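Local coordinates for protein phosphoglycerate dehydrogenase (Lactobacillus plantarum, PDB 3EVT) that probably catalyses the NAD-dependent oxidation of 3-phosphoglycerate to 3-phosphohydroxypyruvate, the entry step of serine biosynthesis, at residues A[41-46]-A[62-67]; A[68-73]-A[87-92]; A[93-98]-A[146-151]. All blocks are in the same frame, centred on the assembly; numbering follows the deposited sequence.

Contact 1: residues A[41-46]-A[62-67]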
ATOM      1  N   ILE A  41      13.509 -14.954 -30.955  1.00 55.31           N
ATOM      2  CA  ILE A  41      12.524 -14.143 -30.237  1.00 53.08           C
ATOM      3  C   ILE A  41      11.767 -14.916 -29.127  1.00 51.37           C
ATOM      4  O   ILE A  41      10.907 -15.733 -29.397  1.00 49.12           O
ATOM      5  CB  ILE A  41      11.543 -13.507 -31.283  1.00 53.26           C
ATOM      6  CG1 ILE A  41      12.366 -12.700 -32.292  1.00 52.04           C
ATOM      7  CG2 ILE A  41      10.436 -12.690 -30.618  1.00 51.83           C
ATOM      8  CD1 ILE A  41      11.603 -12.203 -33.521  1.00 50.50           C
ATOM      9  N   GLU A  42      12.073 -14.635 -27.864  1.00 49.58           N
ATOM     10  CA  GLU A  42      11.314 -15.326 -26.809  1.00 49.19           C
ATOM     11  C   GLU A  42      10.220 -14.455 -26.199  1.00 47.40           C
ATOM     12  O   GLU A  42       9.280 -14.948 -25.589  1.00 47.21           O
ATOM     13  CB  GLU A  42      12.242 -15.867 -25.720  1.00 49.37           C
ATOM     14  CG  GLU A  42      13.241 -16.884 -26.236  1.00 54.01           C
ATOM     15  CD  GLU A  42      14.141 -17.413 -25.113  1.00 59.78           C
ATOM     16  OE1 GLU A  42      13.657 -17.626 -23.980  1.00 61.26           O
ATOM     17  OE2 GLU A  42      15.349 -17.589 -25.363  1.00 65.51           O
ATOM     18  N   VAL A  43      10.370 -13.152 -26.375  1.00 46.52           N
ATOM     19  CA  VAL A  43       9.424 -12.203 -25.845  1.00 45.35           C
ATOM     20  C   VAL A  43       9.074 -11.130 -26.901  1.00 45.54           C
ATOM     21  O   VAL A  43       9.896 -10.750 -27.735  1.00 44.18           O
ATOM     22  CB  VAL A  43      10.003 -11.527 -24.620  1.00 45.17           C
ATOM     23  CG1 VAL A  43       9.043 -10.459 -24.097  1.00 43.76           C
ATOM     24  CG2 VAL A  43      10.375 -12.594 -23.567  1.00 42.89           C
ATOM     25  N   MET A  44       7.833 -10.665 -26.859  1.00 45.15           N
ATOM     26  CA  MET A  44       7.417  -9.613 -27.732  1.00 45.55           C
ATOM     27  C   MET A  44       6.839  -8.499 -26.875  1.00 45.29           C
ATOM     28  O   MET A  44       5.927  -8.713 -26.052  1.00 44.82           O
ATOM     29  CB  MET A  44       6.408 -10.168 -28.778  1.00 45.73           C
ATOM     30  CG  MET A  44       6.194  -9.278 -30.040  1.00 48.11           C
ATOM     31  SD  MET A  44       4.978 -10.003 -31.237  1.00 51.24           S
ATOM     32  CE  MET A  44       5.501 -11.694 -31.061  1.00 30.58           C
ATOM     33  N   TYR A  45       7.404  -7.314 -27.021  1.00 45.28           N
ATOM     34  CA  TYR A  45       6.810  -6.140 -26.417  1.00 45.96           C
ATOM     35  C   TYR A  45       5.965  -5.405 -27.482  1.00 46.17           C
ATOM     36  O   TYR A  45       6.530  -4.821 -28.431  1.00 44.67           O
ATOM     37  CB  TYR A  45       7.925  -5.257 -25.900  1.00 45.52           C
ATOM     38  CG  TYR A  45       7.451  -3.962 -25.300  1.00 46.10           C
ATOM     39  CD1 TYR A  45       6.310  -3.904 -24.508  1.00 46.38           C
ATOM     40  CD2 TYR A  45       8.165  -2.788 -25.504  1.00 46.30           C
ATOM     41  CE1 TYR A  45       5.879  -2.662 -23.934  1.00 45.11           C
ATOM     42  CE2 TYR A  45       7.763  -1.580 -24.931  1.00 47.14           C
ATOM     43  CZ  TYR A  45       6.630  -1.523 -24.150  1.00 44.87           C
ATOM     44  OH  TYR A  45       6.266  -0.295 -23.652  1.00 48.33           O
ATOM     45  N   GLY A  46       4.632  -5.497 -27.348  1.00 47.27           N
ATOM     46  CA  GLY A  46       3.676  -4.951 -28.310  1.00 48.49           C
ATOM     47  C   GLY A  46       3.252  -6.041 -29.273  1.00 51.36           C
ATOM     48  O   GLY A  46       4.038  -6.906 -29.614  1.00 51.76           O
ATOM     49  N   LEU A  62       8.803 -18.733 -28.755  1.00 53.50           N
ATOM     50  CA  LEU A  62       8.119 -17.590 -28.149  1.00 52.40           C
ATOM     51  C   LEU A  62       7.514 -18.031 -26.840  1.00 52.01           C
ATOM     52  O   LEU A  62       6.872 -19.092 -26.755  1.00 51.94           O
ATOM     53  CB  LEU A  62       7.051 -16.996 -29.070  1.00 52.20           C
ATOM     54  CG  LEU A  62       6.318 -15.750 -28.584  1.00 50.60           C
ATOM     55  CD1 LEU A  62       7.255 -14.544 -28.554  1.00 48.64           C
ATOM     56  CD2 LEU A  62       5.063 -15.439 -29.463  1.00 48.48           C
ATOM     57  N   LYS A  63       7.718 -17.213 -25.805  1.00 50.87           N
ATOM     58  CA  LYS A  63       7.277 -17.588 -24.487  1.00 49.28           C
ATOM     59  C   LYS A  63       6.358 -16.543 -23.818  1.00 47.92           C
ATOM     60  O   LYS A  63       5.506 -16.880 -23.023  1.00 46.89           O
ATOM     61  CB  LYS A  63       8.515 -17.879 -23.636  1.00 49.81           C
ATOM     62  CG  LYS A  63       9.357 -19.067 -24.107  1.00 52.51           C
ATOM     63  CD  LYS A  63      10.440 -19.405 -23.080  1.00 58.29           C
ATOM     64  CE  LYS A  63      11.759 -19.816 -23.746  1.00 61.07           C
ATOM     65  NZ  LYS A  63      11.532 -20.660 -24.946  1.00 63.51           N
ATOM     66  N   PHE A  64       6.528 -15.266 -24.139  1.00 47.54           N
ATOM     67  CA  PHE A  64       5.773 -14.212 -23.458  1.00 45.97           C
ATOM     68  C   PHE A  64       5.453 -13.088 -24.441  1.00 45.14           C
ATOM     69  O   PHE A  64       6.355 -12.516 -25.007  1.00 44.06           O
ATOM     70  CB  PHE A  64       6.576 -13.722 -22.207  1.00 45.74           C
ATOM     71  CG  PHE A  64       6.135 -12.350 -21.626  1.00 44.85           C
ATOM     72  CD1 PHE A  64       4.786 -12.018 -21.462  1.00 42.44           C
ATOM     73  CD2 PHE A  64       7.105 -11.447 -21.170  1.00 43.70           C
ATOM     74  CE1 PHE A  64       4.397 -10.768 -20.902  1.00 41.69           C
ATOM     75  CE2 PHE A  64       6.761 -10.210 -20.588  1.00 41.30           C
ATOM     76  CZ  PHE A  64       5.396  -9.849 -20.481  1.00 43.22           C
ATOM     77  N   VAL A  65       4.160 -12.782 -24.654  1.00 45.34           N
ATOM     78  CA  VAL A  65       3.764 -11.548 -25.396  1.00 44.17           C
ATOM     79  C   VAL A  65       3.150 -10.489 -24.460  1.00 44.10           C
ATOM     80  O   VAL A  65       2.206 -10.761 -23.733  1.00 43.08           O
ATOM     81  CB  VAL A  65       2.769 -11.856 -26.540  1.00 44.24           C
ATOM     82  CG1 VAL A  65       2.307 -10.561 -27.221  1.00 41.99           C
ATOM     83  CG2 VAL A  65       3.414 -12.762 -27.567  1.00 43.44           C
ATOM     84  N   GLN A  66       3.702  -9.290 -24.455  1.00 44.46           N
ATOM     85  CA  GLN A  66       3.089  -8.197 -23.724  1.00 44.84           C
ATOM     86  C   GLN A  66       2.398  -7.273 -24.722  1.00 45.95           C
ATOM     87  O   GLN A  66       3.088  -6.574 -25.460  1.00 45.63           O
ATOM     88  CB  GLN A  66       4.154  -7.365 -22.966  1.00 43.74           C
ATOM     89  CG  GLN A  66       3.587  -6.102 -22.328  1.00 42.49           C
ATOM     90  CD  GLN A  66       2.856  -6.349 -21.010  1.00 44.24           C
ATOM     91  OE1 GLN A  66       3.430  -6.955 -20.071  1.00 42.83           O
ATOM     92  NE2 GLN A  66       1.573  -5.883 -20.915  1.00 39.97           N
ATOM     93  N   VAL A  67       1.065  -7.211 -24.718  1.00 46.91           N
ATOM     94  CA  VAL A  67       0.367  -6.226 -25.566  1.00 48.30           C
ATOM     95  C   VAL A  67       0.215  -4.886 -24.837  1.00 50.17           C
ATOM     96  O   VAL A  67       0.178  -4.854 -23.600  1.00 50.21           O
ATOM     97  CB  VAL A  67      -0.958  -6.796 -26.157  1.00 47.61           C
ATOM     98  CG1 VAL A  67      -0.601  -7.933 -27.065  1.00 48.34           C
ATOM     99  CG2 VAL A  67      -1.876  -7.370 -25.065  1.00 45.63           C
TER

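Contact 2: residues A[68-73]-A[87-92]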
ATOM      1  N   ILE A  68       0.196  -3.781 -25.586  1.00 52.73           N
ATOM      2  CA  ILE A  68       0.217  -2.466 -24.964  1.00 55.72           C
ATOM      3  C   ILE A  68      -1.109  -1.757 -25.068  1.00 56.85           C
ATOM      4  O   ILE A  68      -1.153  -0.547 -25.153  1.00 56.09           O
ATOM      5  CB  ILE A  68       1.322  -1.574 -25.515  1.00 56.60           C
ATOM      6  CG1 ILE A  68       1.481  -1.813 -27.025  1.00 59.98           C
ATOM      7  CG2 ILE A  68       2.659  -1.856 -24.792  1.00 57.82           C
ATOM      8  CD1 ILE A  68       0.840  -0.724 -27.935  1.00 62.21           C
ATOM      9  N   SER A  69      -2.190  -2.525 -25.021  1.00 58.34           N
ATOM     10  CA  SER A  69      -3.509  -1.962 -24.827  1.00 60.71           C
ATOM     11  C   SER A  69      -4.354  -3.058 -24.187  1.00 61.18           C
ATOM     12  O   SER A  69      -3.964  -4.216 -24.249  1.00 62.15           O
ATOM     13  CB  SER A  69      -4.062  -1.519 -26.179  1.00 61.73           C
ATOM     14  OG  SER A  69      -3.659  -2.443 -27.179  1.00 63.00           O
ATOM     15  N   ALA A  70      -5.462  -2.700 -23.537  1.00 61.88           N
ATOM     16  CA  ALA A  70      -6.248  -3.645 -22.740  1.00 63.04           C
ATOM     17  C   ALA A  70      -6.861  -4.755 -23.604  1.00 64.92           C
ATOM     18  O   ALA A  70      -7.200  -5.843 -23.097  1.00 65.35           O
ATOM     19  CB  ALA A  70      -7.353  -2.931 -21.980  1.00 61.94           C
ATOM     20  N   GLY A  71      -7.041  -4.472 -24.899  1.00 66.36           N
ATOM     21  CA  GLY A  71      -7.792  -5.378 -25.786  1.00 67.67           C
ATOM     22  C   GLY A  71      -6.960  -6.536 -26.298  1.00 68.39           C
ATOM     23  O   GLY A  71      -5.908  -6.321 -26.908  1.00 68.94           O
ATOM     24  N   VAL A  72      -7.426  -7.758 -26.039  1.00 69.07           N
ATOM     25  CA  VAL A  72      -6.773  -8.983 -26.525  1.00 69.57           C
ATOM     26  C   VAL A  72      -7.567  -9.709 -27.647  1.00 70.17           C
ATOM     27  O   VAL A  72      -7.387 -10.904 -27.870  1.00 69.73           O
ATOM     28  CB  VAL A  72      -6.546  -9.974 -25.359  1.00 69.39           C
ATOM     29  N   ASP A  73      -8.441  -8.996 -28.357  1.00 70.90           N
ATOM     30  CA  ASP A  73      -9.375  -9.691 -29.245  1.00 71.79           C
ATOM     31  C   ASP A  73      -8.796 -10.395 -30.468  1.00 72.11           C
ATOM     32  O   ASP A  73      -9.004 -11.582 -30.668  1.00 72.52           O
ATOM     33  CB  ASP A  73     -10.541  -8.794 -29.661  1.00 71.94           C
ATOM     34  CG  ASP A  73     -11.694  -8.890 -28.688  1.00 73.68           C
ATOM     35  OD1 ASP A  73     -11.781  -9.957 -28.030  1.00 73.98           O
ATOM     36  OD2 ASP A  73     -12.485  -7.914 -28.563  1.00 74.65           O
ATOM     37  N   VAL A  87       0.607 -14.254 -21.849  1.00 48.24           N
ATOM     38  CA  VAL A  87       0.279 -12.930 -22.348  1.00 48.27           C
ATOM     39  C   VAL A  87      -0.180 -12.021 -21.199  1.00 47.84           C
ATOM     40  O   VAL A  87      -0.877 -12.461 -20.285  1.00 47.96           O
ATOM     41  CB  VAL A  87      -0.822 -13.000 -23.447  1.00 48.71           C
ATOM     42  CG1 VAL A  87      -1.051 -11.627 -24.069  1.00 47.15           C
ATOM     43  CG2 VAL A  87      -0.423 -14.010 -24.509  1.00 47.96           C
ATOM     44  N   ALA A  88       0.236 -10.755 -21.240  1.00 47.96           N
ATOM     45  CA  ALA A  88      -0.251  -9.729 -20.307  1.00 46.42           C
ATOM     46  C   ALA A  88      -0.665  -8.546 -21.148  1.00 45.99           C
ATOM     47  O   ALA A  88      -0.177  -8.401 -22.289  1.00 45.69           O
ATOM     48  CB  ALA A  88       0.813  -9.307 -19.312  1.00 46.22           C
ATOM     49  N   ASN A  89      -1.558  -7.713 -20.583  1.00 44.96           N
ATOM     50  CA  ASN A  89      -2.011  -6.484 -21.215  1.00 44.10           C
ATOM     51  C   ASN A  89      -1.742  -5.291 -20.305  1.00 43.98           C
ATOM     52  O   ASN A  89      -0.893  -5.376 -19.412  1.00 42.51           O
ATOM     53  CB  ASN A  89      -3.471  -6.605 -21.642  1.00 43.72           C
ATOM     54  CG  ASN A  89      -4.399  -6.615 -20.487  1.00 45.64           C
ATOM     55  OD1 ASN A  89      -3.984  -6.500 -19.334  1.00 43.69           O
ATOM     56  ND2 ASN A  89      -5.687  -6.759 -20.777  1.00 47.76           N
ATOM     57  N   THR A  90      -2.427  -4.172 -20.563  1.00 43.95           N
ATOM     58  CA  THR A  90      -2.205  -2.904 -19.869  1.00 43.42           C
ATOM     59  C   THR A  90      -3.460  -2.340 -19.179  1.00 43.46           C
ATOM     60  O   THR A  90      -3.645  -1.121 -19.133  1.00 43.62           O
ATOM     61  CB  THR A  90      -1.739  -1.820 -20.853  1.00 43.71           C
ATOM     62  OG1 THR A  90      -2.536  -1.926 -22.041  1.00 45.63           O
ATOM     63  CG2 THR A  90      -0.221  -1.979 -21.209  1.00 42.89           C
ATOM     64  N   SER A  91      -4.325  -3.186 -18.643  1.00 42.22           N
ATOM     65  CA  SER A  91      -5.444  -2.635 -17.888  1.00 42.78           C
ATOM     66  C   SER A  91      -5.116  -2.099 -16.496  1.00 41.90           C
ATOM     67  O   SER A  91      -4.018  -2.301 -15.963  1.00 40.80           O
ATOM     68  CB  SER A  91      -6.623  -3.607 -17.813  1.00 43.41           C
ATOM     69  OG  SER A  91      -6.192  -4.855 -17.367  1.00 48.29           O
ATOM     70  N   GLY A  92      -6.069  -1.360 -15.921  1.00 41.73           N
ATOM     71  CA  GLY A  92      -5.963  -0.917 -14.531  1.00 41.28           C
ATOM     72  C   GLY A  92      -5.145   0.328 -14.242  1.00 42.31           C
ATOM     73  O   GLY A  92      -5.000   0.730 -13.066  1.00 41.62           O
TER

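Contact 3: residues A[93-98]-A[146-151]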
ATOM      1  N   ILE A  93      -4.608   0.958 -15.292  1.00 42.29           N
ATOM      2  CA  ILE A  93      -3.660   2.064 -15.078  1.00 42.51           C
ATOM      3  C   ILE A  93      -4.273   3.273 -14.381  1.00 42.99           C
ATOM      4  O   ILE A  93      -3.754   3.742 -13.343  1.00 43.72           O
ATOM      5  CB  ILE A  93      -2.979   2.530 -16.364  1.00 42.41           C
ATOM      6  CG1 ILE A  93      -2.205   1.358 -17.008  1.00 40.58           C
ATOM      7  CG2 ILE A  93      -2.044   3.724 -15.993  1.00 43.39           C
ATOM      8  CD1 ILE A  93      -1.577   1.693 -18.379  1.00 39.23           C
ATOM      9  N   HIS A  94      -5.370   3.774 -14.935  1.00 42.98           N
ATOM     10  CA  HIS A  94      -6.089   4.905 -14.339  1.00 45.60           C
ATOM     11  C   HIS A  94      -6.596   4.512 -12.970  1.00 44.16           C
ATOM     12  O   HIS A  94      -6.381   5.212 -12.026  1.00 44.13           O
ATOM     13  CB  HIS A  94      -7.317   5.339 -15.175  1.00 46.32           C
ATOM     14  CG  HIS A  94      -7.007   6.309 -16.273  1.00 54.35           C
ATOM     15  ND1 HIS A  94      -7.078   5.972 -17.623  1.00 60.90           N
ATOM     16  CD2 HIS A  94      -6.639   7.615 -16.230  1.00 59.57           C
ATOM     17  CE1 HIS A  94      -6.755   7.026 -18.359  1.00 59.75           C
ATOM     18  NE2 HIS A  94      -6.470   8.031 -17.538  1.00 59.40           N
ATOM     19  N   ALA A  95      -7.293   3.392 -12.884  1.00 45.30           N
ATOM     20  CA  ALA A  95      -7.800   2.910 -11.585  1.00 46.63           C
ATOM     21  C   ALA A  95      -6.703   2.734 -10.522  1.00 46.72           C
ATOM     22  O   ALA A  95      -6.924   3.074  -9.396  1.00 48.02           O
ATOM     23  CB  ALA A  95      -8.588   1.628 -11.752  1.00 46.26           C
ATOM     24  N   ASP A  96      -5.532   2.199 -10.879  1.00 47.49           N
ATOM     25  CA  ASP A  96      -4.352   2.185  -9.984  1.00 46.65           C
ATOM     26  C   ASP A  96      -3.928   3.552  -9.450  1.00 44.72           C
ATOM     27  O   ASP A  96      -3.666   3.671  -8.247  1.00 45.55           O
ATOM     28  CB  ASP A  96      -3.126   1.553 -10.677  1.00 47.67           C
ATOM     29  CG  ASP A  96      -2.854   0.089 -10.213  1.00 54.46           C
ATOM     30  OD1 ASP A  96      -3.811  -0.757 -10.253  1.00 60.13           O
ATOM     31  OD2 ASP A  96      -1.670  -0.222  -9.831  1.00 60.49           O
ATOM     32  N   ALA A  97      -3.831   4.571 -10.307  1.00 41.32           N
ATOM     33  CA  ALA A  97      -3.452   5.904  -9.826  1.00 40.46           C
ATOM     34  C   ALA A  97      -4.449   6.484  -8.835  1.00 40.04           C
ATOM     35  O   ALA A  97      -4.060   7.028  -7.831  1.00 40.37           O
ATOM     36  CB  ALA A  97      -3.219   6.910 -10.991  1.00 39.45           C
ATOM     37  N   ILE A  98      -5.734   6.401  -9.151  1.00 40.15           N
ATOM     38  CA  ILE A  98      -6.767   6.912  -8.278  1.00 40.09           C
ATOM     39  C   ILE A  98      -6.764   6.164  -6.939  1.00 39.67           C
ATOM     40  O   ILE A  98      -6.949   6.741  -5.878  1.00 39.68           O
ATOM     41  CB  ILE A  98      -8.136   6.718  -8.924  1.00 40.30           C
ATOM     42  CG1 ILE A  98      -8.263   7.558 -10.190  1.00 39.73           C
ATOM     43  CG2 ILE A  98      -9.232   6.951  -7.907  1.00 40.04           C
ATOM     44  CD1 ILE A  98      -9.511   7.085 -11.142  1.00 37.01           C
ATOM     45  N   GLY A 146     -17.221  -0.832  -9.006  1.00 46.51           N
ATOM     46  CA  GLY A 146     -16.679  -0.934 -10.369  1.00 46.83           C
ATOM     47  C   GLY A 146     -15.160  -1.130 -10.348  1.00 48.00           C
ATOM     48  O   GLY A 146     -14.575  -1.465  -9.298  1.00 47.61           O
ATOM     49  N   GLN A 147     -14.515  -0.918 -11.495  1.00 48.36           N
ATOM     50  CA  GLN A 147     -13.088  -1.196 -11.633  1.00 49.58           C
ATOM     51  C   GLN A 147     -12.266  -0.416 -10.600  1.00 48.23           C
ATOM     52  O   GLN A 147     -11.356  -0.965  -9.975  1.00 48.56           O
ATOM     53  CB  GLN A 147     -12.634  -0.780 -13.032  1.00 50.80           C
ATOM     54  CG  GLN A 147     -11.250  -1.284 -13.466  1.00 56.96           C
ATOM     55  CD  GLN A 147     -10.582  -0.330 -14.481  1.00 65.83           C
ATOM     56  OE1 GLN A 147     -11.249   0.530 -15.077  1.00 71.23           O
ATOM     57  NE2 GLN A 147      -9.270  -0.456 -14.651  1.00 67.54           N
ATOM     58  N   ILE A 148     -12.571   0.864 -10.438  1.00 46.54           N
ATOM     59  CA  ILE A 148     -11.884   1.701  -9.434  1.00 46.62           C
ATOM     60  C   ILE A 148     -12.041   1.178  -7.995  1.00 45.54           C
ATOM     61  O   ILE A 148     -11.040   0.960  -7.295  1.00 45.43           O
ATOM     62  CB  ILE A 148     -12.323   3.180  -9.538  1.00 47.16           C
ATOM     63  CG1 ILE A 148     -11.721   3.819 -10.807  1.00 48.17           C
ATOM     64  CG2 ILE A 148     -11.919   3.978  -8.286  1.00 45.73           C
ATOM     65  CD1 ILE A 148     -12.506   5.026 -11.251  1.00 51.01           C
ATOM     66  N   GLY A 149     -13.285   0.935  -7.573  1.00 43.69           N
ATOM     67  CA  GLY A 149     -13.584   0.426  -6.244  1.00 43.03           C
ATOM     68  C   GLY A 149     -12.782  -0.847  -5.984  1.00 44.39           C
ATOM     69  O   GLY A 149     -12.260  -1.072  -4.871  1.00 43.62           O
ATOM     70  N   GLN A 150     -12.659  -1.677  -7.018  1.00 44.12           N
ATOM     71  CA  GLN A 150     -12.038  -2.986  -6.879  1.00 44.72           C
ATOM     72  C   GLN A 150     -10.522  -2.896  -6.784  1.00 44.85           C
ATOM     73  O   GLN A 150      -9.876  -3.682  -6.068  1.00 45.22           O
ATOM     74  CB  GLN A 150     -12.403  -3.841  -8.097  1.00 45.03           C
ATOM     75  CG  GLN A 150     -13.867  -4.337  -8.111  1.00 45.12           C
ATOM     76  CD  GLN A 150     -14.198  -5.059  -9.401  1.00 47.74           C
ATOM     77  OE1 GLN A 150     -13.378  -5.802  -9.928  1.00 46.58           O
ATOM     78  NE2 GLN A 150     -15.392  -4.812  -9.931  1.00 46.54           N
ATOM     79  N   SER A 151      -9.937  -1.945  -7.520  1.00 44.88           N
ATOM     80  CA  SER A 151      -8.488  -1.770  -7.435  1.00 44.43           C
ATOM     81  C   SER A 151      -8.107  -1.095  -6.116  1.00 43.27           C
ATOM     82  O   SER A 151      -7.118  -1.457  -5.515  1.00 42.93           O
ATOM     83  CB  SER A 151      -7.909  -1.093  -8.681  1.00 44.19           C
ATOM     84  OG  SER A 151      -7.971   0.317  -8.578  1.00 49.38           O
TER
HETATM   85  O   HOH W   1      -7.866   1.692 -15.216  1.00 42.18           O

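Contact 1: residues A[41-46]-A[62-67]
In the beta-alpha-beta unit built from strand 41-45, helix 50-56 and strand 64-66, the two strands lie side by side and parallel, with Val-43 beside Phe-64, Met-44 beside Val-65 and Tyr-45 beside Gln-66. The ladder starts with a shared acceptor: Glu-42 O takes Lys-63 N at 2.8 Å, tilted from the carbonyl plane, and Phe-64 N at 3.1 Å, nearly along the C=O axis. Met-44 N then gives to Phe-64 O, Gln-66 N gives to Met-44 O, and Gly-46 N closes the series on Gln-66 O at 2.7 Å.

Beyond the backbone, Glu-42 and Lys-63 run alongside each other and point the same way. The salt bridge from Glu-42 OE1 to Lys-63 NZ is long at 3.8 Å; NZ also bonds to Gln-61 O. With a leucine in place of Glu-42 the lysine ammonium would probably lose its carboxylate mate and be left to lean on that carbonyl.

As in other right-handed crossovers of a parallel sheet, the connecting helix covers one face. There Met-44, bent at its last torsion (chi3 -39°), brings CE to 4.1 Å from Leu-62 CD2, and Leu-51 of helix 50-56 touches both residues. The face bearing Val-43, Tyr-45, Phe-64 and Gln-66 is covered by helix 284-302 through Phe-292 and Asn-295. Val-43 CG1, anti to the backbone N (chi1 177°), approaches Phe-64 CD2 obliquely at 3.6 Å. Gln-66 CG meets the edge of the Tyr-45 ring at CD1, 4.1 Å away, and the amide plane stands 72° from the ring; Gln-66 NE2 reaches onward to Asn-89 O.

Contact 2: residues A[68-73]-A[87-92]
The carboxamide of Asn-89 is the flat group here, and Ala-70 CB lies over one of its faces, above the ND2 end, 4.3 Å from Asn-89 ND2. The two ends of the amide are used differently. Asn-89 ND2 donates to Ala-70 O at 2.9 Å, but the bond is bent, with an N-H...O angle of 138°, and the acceptor sits out of the amide plane on the same side as the alanine methyl. At the other end, Asn-89 OD1 turns back to its own segment and takes weak bonds from Ser-91 N and Ser-91 OG, each at 3.4 Å. The two ends together probably favour this orientation of the amide. The torsion that sets it there, chi1 71°, tucks CG between the backbone N and the carbonyl carbon.

Next to it Thr-90 sits against the backbone of the facing loop, with OG1 over Ser-69; Ser-69 N is near this oxygen, but its angle is too poor for a hydrogen bond. Thr-90 CG2 lies 3.8 Å from Ile-68 CA, and Val-288 and Ile-291 of helix 284-302 also touch this threonine. Ala-70 CB also comes within 4.3 Å of Ser-91 CB.

Both segments leave the carboxy ends of neighbouring parallel strands, 64-66 and 86-88, the second running on to Gly-92, the N-cap of helix 93-110. Loops in this place are typical of the substrate-binding domain of D-2-hydroxyacid dehydrogenases, where the equivalent of 68-73 borders the cleft and probably offers backbone N-H groups to the substrate carboxylate.

Contact 3: residues A[93-98]-A[146-151]
Ile-98 and Ile-148 adopt the same first torsion, with CG1 anti to the carbonyl carbon (chi1 -65° and -72°), and both chains are extended from there, which carries their ends into one another: the CD1 methyl of Ile-98 lies 3.6 Å from CD1 of Ile-148, the side chains crossing at about a right angle. Gln-147 starts differently, its CG anti to the backbone N, and its extended chain reaches across to the other helix, where Gln-147 NE2 stands 3.6 Å from Ala-95 CB. Three side chains meet on this methyl: besides the glutamine amide, Ile-148 CG1 is 3.9 Å and Ser-151 OG 3.5 Å from Ala-95 CB.

The segments belong to helix 93-110, which leads out of the substrate-binding half, and to helix 147-158, the first helix of the nucleotide-binding Rossmann fold; their local axes cross at -54°. Gly-146, at the N-cap of the second helix, and Gly-149 fit, with Gly-144, the GxGxxG pattern that in such dehydrogenases probably receives the dinucleotide pyrophosphate.

Water enters where the helices begin. It accepts from Gln-147 NE2 at 2.6 Å and from Ala-95 N at 2.9 Å, so it satisfies a first-turn N-H of helix 93-110 and ties it to the glutamine of the other helix. Further along, Ser-151 OG comes to 3.1 Å from Ala-95 O, and both are hydrogen-bonded to Ser-99 OG. Asp-96 extends the link between the helices by a salt bridge from OD2 to Lys-155, and the same aspartate packs on Thr-136 of the second subunit.

How the contacts relate
The contacts follow one another along the chain and pass from one domain toward the other. Contacts 1 and 2, with centres about 13 Å apart, share the parallel sheet: besides the link from Gln-66 to Asn-89, Val-67 N reaches Ala-88 O at 3.0 Å. Contact 2 leads into contact 3, about 15 Å away between centres, because Gly-92 caps the start of helix 93-110; Gly-92 CA lies 3.3 Å from Gln-147 NE2. Contacts 1 and 3 do not touch, their nearest atoms being about 9 Å apart. As in relatives of this family, contacts 2 and 3 probably flank the cleft expected to hold substrate and NAD, with contact 1 set further back.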